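Long-range contacts in glycinin A3B4 subunit (Glycine max, PDB 2D5F), which serves as a seed storage protein of the 11S globulin family, built from two cupin domains and assembled into hexamers: residues 64-69 with 365-370; 385-390 with 445-450. All blocks are in the same frame, centred on the assembly; numbering follows the deposited sequence.

Interaction 1. Residues 64-69 with 365-370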
ATOM      1  N   PRO B  64       1.247  -0.177 -26.361  1.00 18.72           N
ATOM      2  CA  PRO B  64       0.854   0.640 -25.205  1.00 15.51           C
ATOM      3  C   PRO B  64      -0.166   0.047 -24.234  1.00 20.02           C
ATOM      4  O   PRO B  64      -0.934   0.780 -23.614  1.00 22.86           O
ATOM      5  CB  PRO B  64       0.351   1.922 -25.858  1.00 16.20           C
ATOM      6  CG  PRO B  64      -0.340   1.397 -27.076  1.00 21.28           C
ATOM      7  CD  PRO B  64       0.632   0.338 -27.598  1.00 17.65           C
ATOM      8  N   TYR B  65      -0.176  -1.275 -24.101  1.00 16.39           N
ATOM      9  CA  TYR B  65      -1.086  -1.947 -23.177  1.00 17.96           C
ATOM     10  C   TYR B  65      -0.489  -3.311 -22.891  1.00 13.11           C
ATOM     11  O   TYR B  65       0.372  -3.778 -23.624  1.00 17.17           O
ATOM     12  CB  TYR B  65      -2.493  -2.101 -23.781  1.00 15.88           C
ATOM     13  CG  TYR B  65      -2.491  -2.475 -25.250  1.00 21.00           C
ATOM     14  CD1 TYR B  65      -2.631  -1.497 -26.239  1.00 17.15           C
ATOM     15  CD2 TYR B  65      -2.302  -3.798 -25.652  1.00 16.97           C
ATOM     16  CE1 TYR B  65      -2.582  -1.825 -27.595  1.00 16.40           C
ATOM     17  CE2 TYR B  65      -2.248  -4.138 -27.002  1.00 17.48           C
ATOM     18  CZ  TYR B  65      -2.387  -3.145 -27.969  1.00 15.63           C
ATOM     19  OH  TYR B  65      -2.311  -3.476 -29.307  1.00 22.97           O
ATOM     20  N   PRO B  66      -0.907  -3.956 -21.800  1.00 17.10           N
ATOM     21  CA  PRO B  66      -0.297  -5.266 -21.579  1.00 20.31           C
ATOM     22  C   PRO B  66      -0.913  -6.354 -22.446  1.00 20.46           C
ATOM     23  O   PRO B  66      -2.011  -6.195 -22.981  1.00 12.95           O
ATOM     24  CB  PRO B  66      -0.506  -5.501 -20.083  1.00 21.82           C
ATOM     25  CG  PRO B  66      -1.725  -4.737 -19.766  1.00 22.83           C
ATOM     26  CD  PRO B  66      -1.624  -3.484 -20.603  1.00 23.25           C
ATOM     27  N   GLN B  67      -0.162  -7.437 -22.622  1.00 22.69           N
ATOM     28  CA  GLN B  67      -0.629  -8.585 -23.386  1.00 21.62           C
ATOM     29  C   GLN B  67      -0.424  -9.794 -22.490  1.00 16.57           C
ATOM     30  O   GLN B  67       0.571  -9.875 -21.764  1.00 18.82           O
ATOM     31  CB  GLN B  67       0.199  -8.807 -24.657  1.00 18.72           C
ATOM     32  CG  GLN B  67       0.101  -7.735 -25.722  1.00 26.82           C
ATOM     33  CD  GLN B  67       0.974  -8.053 -26.929  1.00 23.76           C
ATOM     34  OE1 GLN B  67       0.805  -9.087 -27.576  1.00 25.27           O
ATOM     35  NE2 GLN B  67       1.914  -7.164 -27.231  1.00 24.61           N
ATOM     36  N   MET B  68      -1.376 -10.713 -22.516  1.00 19.13           N
ATOM     37  CA  MET B  68      -1.244 -11.949 -21.760  1.00 14.36           C
ATOM     38  C   MET B  68      -1.298 -13.014 -22.843  1.00 15.88           C
ATOM     39  O   MET B  68      -2.284 -13.123 -23.562  1.00 17.60           O
ATOM     40  CB  MET B  68      -2.384 -12.136 -20.775  1.00 17.79           C
ATOM     41  CG  MET B  68      -2.290 -13.460 -20.041  1.00 24.89           C
ATOM     42  SD  MET B  68      -3.426 -13.558 -18.670  1.00 23.43           S
ATOM     43  CE  MET B  68      -2.341 -13.073 -17.352  1.00 26.52           C
ATOM     44  N   ILE B  69      -0.223 -13.782 -22.965  1.00 18.66           N
ATOM     45  CA  ILE B  69      -0.126 -14.798 -23.999  1.00 22.60           C
ATOM     46  C   ILE B  69      -0.054 -16.217 -23.450  1.00 20.99           C
ATOM     47  O   ILE B  69       0.617 -16.476 -22.450  1.00 23.76           O
ATOM     48  CB  ILE B  69       1.135 -14.566 -24.843  1.00 15.51           C
ATOM     49  CG1 ILE B  69       1.210 -13.098 -25.264  1.00 22.95           C
ATOM     50  CG2 ILE B  69       1.129 -15.470 -26.070  1.00 22.31           C
ATOM     51  CD1 ILE B  69       2.554 -12.701 -25.838  1.00 18.52           C
ATOM     52  N   PHE B 365      -1.037  -4.737 -14.281  1.00 23.73           N
ATOM     53  CA  PHE B 365      -1.593  -4.896 -15.624  1.00 20.76           C
ATOM     54  C   PHE B 365      -3.083  -5.222 -15.698  1.00 24.65           C
ATOM     55  O   PHE B 365      -3.655  -5.266 -16.789  1.00 22.90           O
ATOM     56  CB  PHE B 365      -0.799  -5.953 -16.388  1.00 18.35           C
ATOM     57  CG  PHE B 365       0.687  -5.753 -16.316  1.00 24.73           C
ATOM     58  CD1 PHE B 365       1.236  -4.472 -16.378  1.00 25.85           C
ATOM     59  CD2 PHE B 365       1.538  -6.842 -16.185  1.00 29.76           C
ATOM     60  CE1 PHE B 365       2.615  -4.283 -16.310  1.00 23.39           C
ATOM     61  CE2 PHE B 365       2.922  -6.665 -16.116  1.00 27.78           C
ATOM     62  CZ  PHE B 365       3.462  -5.379 -16.178  1.00 26.62           C
ATOM     63  N   GLY B 366      -3.706  -5.451 -14.547  1.00 19.89           N
ATOM     64  CA  GLY B 366      -5.131  -5.753 -14.519  1.00 21.15           C
ATOM     65  C   GLY B 366      -5.578  -6.980 -15.301  1.00 25.36           C
ATOM     66  O   GLY B 366      -6.642  -6.974 -15.934  1.00 20.12           O
ATOM     67  N   LEU B 367      -4.785  -8.043 -15.256  1.00 19.71           N
ATOM     68  CA  LEU B 367      -5.134  -9.262 -15.972  1.00 20.68           C
ATOM     69  C   LEU B 367      -4.873 -10.527 -15.175  1.00 17.49           C
ATOM     70  O   LEU B 367      -3.965 -10.583 -14.360  1.00 19.70           O
ATOM     71  CB  LEU B 367      -4.354  -9.351 -17.281  1.00 23.32           C
ATOM     72  CG  LEU B 367      -4.763  -8.442 -18.435  1.00 24.53           C
ATOM     73  CD1 LEU B 367      -3.681  -8.471 -19.492  1.00 22.58           C
ATOM     74  CD2 LEU B 367      -6.099  -8.907 -19.013  1.00 21.39           C
ATOM     75  N   SER B 368      -5.691 -11.541 -15.423  1.00 18.49           N
ATOM     76  CA  SER B 368      -5.532 -12.841 -14.788  1.00 16.44           C
ATOM     77  C   SER B 368      -6.115 -13.868 -15.744  1.00 14.00           C
ATOM     78  O   SER B 368      -6.635 -13.519 -16.803  1.00 13.92           O
ATOM     79  CB  SER B 368      -6.243 -12.893 -13.430  1.00 17.54           C
ATOM     80  OG  SER B 368      -7.607 -12.574 -13.546  1.00 23.86           O
ATOM     81  N   ALA B 369      -6.028 -15.138 -15.382  1.00 19.54           N
ATOM     82  CA  ALA B 369      -6.557 -16.175 -16.252  1.00 22.72           C
ATOM     83  C   ALA B 369      -6.798 -17.479 -15.525  1.00 19.52           C
ATOM     84  O   ALA B 369      -6.379 -17.659 -14.384  1.00 16.06           O
ATOM     85  CB  ALA B 369      -5.594 -16.414 -17.416  1.00 18.30           C
ATOM     86  N   GLN B 370      -7.503 -18.376 -16.202  1.00 20.40           N
ATOM     87  CA  GLN B 370      -7.763 -19.700 -15.674  1.00 17.72           C
ATOM     88  C   GLN B 370      -7.599 -20.678 -16.826  1.00 22.48           C
ATOM     89  O   GLN B 370      -7.767 -20.315 -17.992  1.00 17.07           O
ATOM     90  CB  GLN B 370      -9.180 -19.808 -15.100  1.00 18.67           C
ATOM     91  CG  GLN B 370      -9.357 -19.079 -13.774  1.00 27.73           C
ATOM     92  CD  GLN B 370     -10.709 -19.332 -13.143  1.00 28.68           C
ATOM     93  OE1 GLN B 370     -11.737 -19.168 -13.786  1.00 30.64           O
ATOM     94  NE2 GLN B 370     -10.712 -19.730 -11.871  1.00 30.10           N
TER
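Phe-365 meets Pro-66 where the two cupin beta-barrels of the subunit pack sheet against sheet, the N-terminal barrel supplying strand 67-73 and the C-terminal one strand 368-374. Where the chain comes off the short helix before the strand, CB of Phe-365 rests 3.7 Å from CG of Pro-66, and CB of the same proline comes obliquely toward the aromatic ring, whose other neighbours include Val-124 of strand 121-125. The carbonyl O of Phe-365 also lies 3.6 Å from Pro-66 CG. Gly-366 then leaves helical geometry with a positive phi of 59° and turns the chain towards the strand that begins at Ser-368. Leu-367 points back at the N-terminal barrel, and its CD1 branch drops between Pro-66 and Met-68, 4.2 Å from CG of the former and 4.1 Å from CB of the latter. Ser-368 faces away, its hydroxyl hydrogen-bonded to the carbonyl of His-447. Met-68 reaches across to this part of the strand: its CG stands opposite the backbone N (chi1 177°), and a bend at chi3 (-96°) sets CE near the Ser-368 backbone. Its sulfur touches two neighbours on the same side, 3.7 Å from O of Ser-368 and 3.8 Å from CB of Ala-369.

Interaction 2. Residues 385-390 with 445-450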
ATOM      1  N   ASN B 385     -18.438 -14.193 -13.037  1.00 20.10           N
ATOM      2  CA  ASN B 385     -17.296 -13.458 -12.544  1.00 17.89           C
ATOM      3  C   ASN B 385     -17.828 -12.161 -11.963  1.00 14.83           C
ATOM      4  O   ASN B 385     -18.519 -11.402 -12.637  1.00 17.22           O
ATOM      5  CB  ASN B 385     -16.307 -13.204 -13.683  1.00 18.28           C
ATOM      6  CG  ASN B 385     -15.726 -14.496 -14.237  1.00 23.00           C
ATOM      7  OD1 ASN B 385     -15.931 -14.838 -15.404  1.00 22.33           O
ATOM      8  ND2 ASN B 385     -15.008 -15.226 -13.397  1.00 18.59           N
ATOM      9  N   LEU B 386     -17.508 -11.926 -10.698  1.00 12.54           N
ATOM     10  CA  LEU B 386     -17.967 -10.749  -9.986  1.00 12.42           C
ATOM     11  C   LEU B 386     -17.381  -9.431 -10.451  1.00 15.18           C
ATOM     12  O   LEU B 386     -18.092  -8.438 -10.562  1.00 13.83           O
ATOM     13  CB  LEU B 386     -17.654 -10.884  -8.492  1.00 12.15           C
ATOM     14  CG  LEU B 386     -18.458 -11.835  -7.602  1.00 22.64           C
ATOM     15  CD1 LEU B 386     -18.274 -13.287  -8.031  1.00 21.26           C
ATOM     16  CD2 LEU B 386     -17.991 -11.640  -6.175  1.00 20.96           C
ATOM     17  N   ASN B 387     -16.082  -9.433 -10.726  1.00 18.48           N
ATOM     18  CA  ASN B 387     -15.380  -8.206 -11.073  1.00 18.84           C
ATOM     19  C   ASN B 387     -14.591  -8.164 -12.375  1.00 21.56           C
ATOM     20  O   ASN B 387     -13.599  -7.437 -12.458  1.00 22.55           O
ATOM     21  CB  ASN B 387     -14.422  -7.858  -9.927  1.00 16.29           C
ATOM     22  CG  ASN B 387     -13.351  -8.919  -9.723  1.00 24.96           C
ATOM     23  OD1 ASN B 387     -12.393  -8.718  -8.966  1.00 29.68           O
ATOM     24  ND2 ASN B 387     -13.506 -10.061 -10.389  1.00 13.85           N
ATOM     25  N   ALA B 388     -15.004  -8.905 -13.393  1.00 17.56           N
ATOM     26  CA  ALA B 388     -14.247  -8.857 -14.636  1.00 22.27           C
ATOM     27  C   ALA B 388     -14.937  -9.466 -15.840  1.00 18.00           C
ATOM     28  O   ALA B 388     -15.729 -10.391 -15.706  1.00 18.31           O
ATOM     29  CB  ALA B 388     -12.905  -9.543 -14.436  1.00 18.07           C
ATOM     30  N   ASN B 389     -14.640  -8.917 -17.014  1.00 17.46           N
ATOM     31  CA  ASN B 389     -15.154  -9.468 -18.252  1.00 17.45           C
ATOM     32  C   ASN B 389     -14.211 -10.639 -18.501  1.00 19.75           C
ATOM     33  O   ASN B 389     -13.091 -10.658 -17.981  1.00 19.93           O
ATOM     34  CB  ASN B 389     -15.033  -8.472 -19.408  1.00 18.88           C
ATOM     35  CG  ASN B 389     -16.117  -7.429 -19.394  1.00 20.03           C
ATOM     36  OD1 ASN B 389     -17.272  -7.730 -19.104  1.00 16.42           O
ATOM     37  ND2 ASN B 389     -15.759  -6.194 -19.730  1.00 17.98           N
ATOM     38  N   SER B 390     -14.644 -11.607 -19.298  1.00 16.96           N
ATOM     39  CA  SER B 390     -13.806 -12.766 -19.570  1.00 21.56           C
ATOM     40  C   SER B 390     -13.817 -13.107 -21.045  1.00 15.47           C
ATOM     41  O   SER B 390     -14.771 -12.786 -21.753  1.00 21.87           O
ATOM     42  CB  SER B 390     -14.307 -13.981 -18.786  1.00 18.54           C
ATOM     43  OG  SER B 390     -14.216 -13.763 -17.396  1.00 30.43           O
ATOM     44  N   LYS B 445      -9.194 -12.921 -18.022  1.00 18.40           N
ATOM     45  CA  LYS B 445     -10.114 -12.070 -17.272  1.00 15.87           C
ATOM     46  C   LYS B 445      -9.439 -10.722 -17.047  1.00 14.96           C
ATOM     47  O   LYS B 445      -8.265 -10.663 -16.665  1.00 15.01           O
ATOM     48  CB  LYS B 445     -10.494 -12.732 -15.943  1.00 17.82           C
ATOM     49  CG  LYS B 445     -11.132 -14.110 -16.136  1.00 21.81           C
ATOM     50  CD  LYS B 445     -11.656 -14.704 -14.840  1.00 16.59           C
ATOM     51  CE  LYS B 445     -12.214 -16.100 -15.079  1.00 15.91           C
ATOM     52  NZ  LYS B 445     -12.746 -16.686 -13.822  1.00 17.94           N
ATOM     53  N   THR B 446     -10.184  -9.646 -17.292  1.00 13.85           N
ATOM     54  CA  THR B 446      -9.652  -8.291 -17.171  1.00 16.79           C
ATOM     55  C   THR B 446      -9.570  -7.675 -15.769  1.00 18.09           C
ATOM     56  O   THR B 446     -10.030  -6.555 -15.527  1.00 18.50           O
ATOM     57  CB  THR B 446     -10.405  -7.325 -18.121  1.00 16.03           C
ATOM     58  OG1 THR B 446     -11.816  -7.441 -17.913  1.00 15.63           O
ATOM     59  CG2 THR B 446     -10.088  -7.670 -19.572  1.00 19.97           C
ATOM     60  N   HIS B 447      -8.969  -8.427 -14.858  1.00 22.24           N
ATOM     61  CA  HIS B 447      -8.741  -7.984 -13.494  1.00 22.73           C
ATOM     62  C   HIS B 447      -7.563  -8.816 -12.996  1.00 17.23           C
ATOM     63  O   HIS B 447      -7.466 -10.003 -13.316  1.00 18.43           O
ATOM     64  CB  HIS B 447      -9.983  -8.200 -12.630  1.00 17.77           C
ATOM     65  CG  HIS B 447      -9.907  -7.532 -11.291  1.00 18.33           C
ATOM     66  ND1 HIS B 447      -9.139  -8.020 -10.255  1.00 21.42           N
ATOM     67  CD2 HIS B 447     -10.481  -6.395 -10.829  1.00 22.26           C
ATOM     68  CE1 HIS B 447      -9.243  -7.213  -9.213  1.00 25.45           C
ATOM     69  NE2 HIS B 447     -10.051  -6.219  -9.536  1.00 23.30           N
ATOM     70  N   HIS B 448      -6.667  -8.190 -12.227  1.00 20.84           N
ATOM     71  CA  HIS B 448      -5.465  -8.852 -11.705  1.00 17.54           C
ATOM     72  C   HIS B 448      -5.760  -9.984 -10.730  1.00 18.84           C
ATOM     73  O   HIS B 448      -4.923 -10.856 -10.507  1.00 19.02           O
ATOM     74  CB  HIS B 448      -4.538  -7.820 -11.038  1.00 18.86           C
ATOM     75  CG  HIS B 448      -4.992  -7.370  -9.679  1.00 23.38           C
ATOM     76  ND1 HIS B 448      -4.669  -8.050  -8.520  1.00 24.77           N
ATOM     77  CD2 HIS B 448      -5.740  -6.307  -9.292  1.00 20.93           C
ATOM     78  CE1 HIS B 448      -5.196  -7.425  -7.482  1.00 23.11           C
ATOM     79  NE2 HIS B 448      -5.851  -6.365  -7.924  1.00 21.51           N
ATOM     80  N   ASN B 449      -6.951  -9.959 -10.149  1.00 19.20           N
ATOM     81  CA  ASN B 449      -7.374 -10.979  -9.193  1.00 18.78           C
ATOM     82  C   ASN B 449      -8.882 -11.192  -9.368  1.00 18.13           C
ATOM     83  O   ASN B 449      -9.674 -10.933  -8.465  1.00 16.92           O
ATOM     84  CB  ASN B 449      -7.054 -10.517  -7.763  1.00 20.75           C
ATOM     85  CG  ASN B 449      -7.251 -11.615  -6.732  1.00 31.17           C
ATOM     86  OD1 ASN B 449      -7.372 -12.793  -7.074  1.00 33.38           O
ATOM     87  ND2 ASN B 449      -7.270 -11.235  -5.460  1.00 36.97           N
ATOM     88  N   ALA B 450      -9.264 -11.652 -10.556  1.00 16.90           N
ATOM     89  CA  ALA B 450     -10.661 -11.890 -10.882  1.00 15.82           C
ATOM     90  C   ALA B 450     -11.244 -12.963  -9.969  1.00 21.13           C
ATOM     91  O   ALA B 450     -10.614 -13.987  -9.716  1.00 26.83           O
ATOM     92  CB  ALA B 450     -10.782 -12.310 -12.340  1.00 20.06           C
TER
HETATM   93  O   HOH W   1     -12.956  -5.404 -19.713  1.00 22.25           O
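Thr-446 has a chi1 of 52°, which places OG1 between its backbone N and carbonyl carbon and presents it to Asn-389; the backbone N of Asn-389 gives it a weak bond of 3.3 Å. The return bond is straighter: Thr-446 N donates to Asn-389 O at 3.2 Å. A water joins Asn-389 ND2 and Thr-446 OG1, and Gln-155 of a neighbouring subunit bonds to both side chains, while Asn-389 OD1 accepts from Gln-426 N. His-447 turns its CG opposite the backbone N (chi1 -169°), bringing one ring face beneath the side-chain amide of Asn-387, whose plane is inclined 31° to the ring. Asn-449 N, close to the ring plane, donates to ND1 of His-447 at 2.9 Å, which helps to set the ring's rotation. The Ala-388 methyl packs 3.7 Å from His-447 CB and 4.1 Å from Ala-450 CB. Lys-445 runs extended past Ser-390, its CG 3.3 Å from Ser-390 OG, and crosses the Asn-385 amide; NZ of Lys-445 is hydrogen-bonded to OE1 of Gln-370. Ser-390 and Lys-445 form an antiparallel non-hydrogen-bonded pair. Beyond it Thr-446 centres an inverse gamma turn; both loops link the two sheets of the C-terminal cupin barrel.

Strand 368-374 ties the two contacts together, because it meets the N-terminal barrel in interaction 1 and carries the residues that bond to 445-450 of interaction 2. Two side chains of that strand, Ser-368 and Gln-370, make these bonds. Interaction 1 joins the two cupin domains near the centre of the chain and is wholly buried and essentially apolar. Interaction 2 stays within the C-terminal domain, farther from that centre; its loops mix buried and partly exposed residues, and amides, hydroxyls and a water do much of the joining. A neighbouring subunit bonds to interaction 2, whereas in interaction 1 other subunits pack on Pro-64 and Gln-370, which do not touch across it.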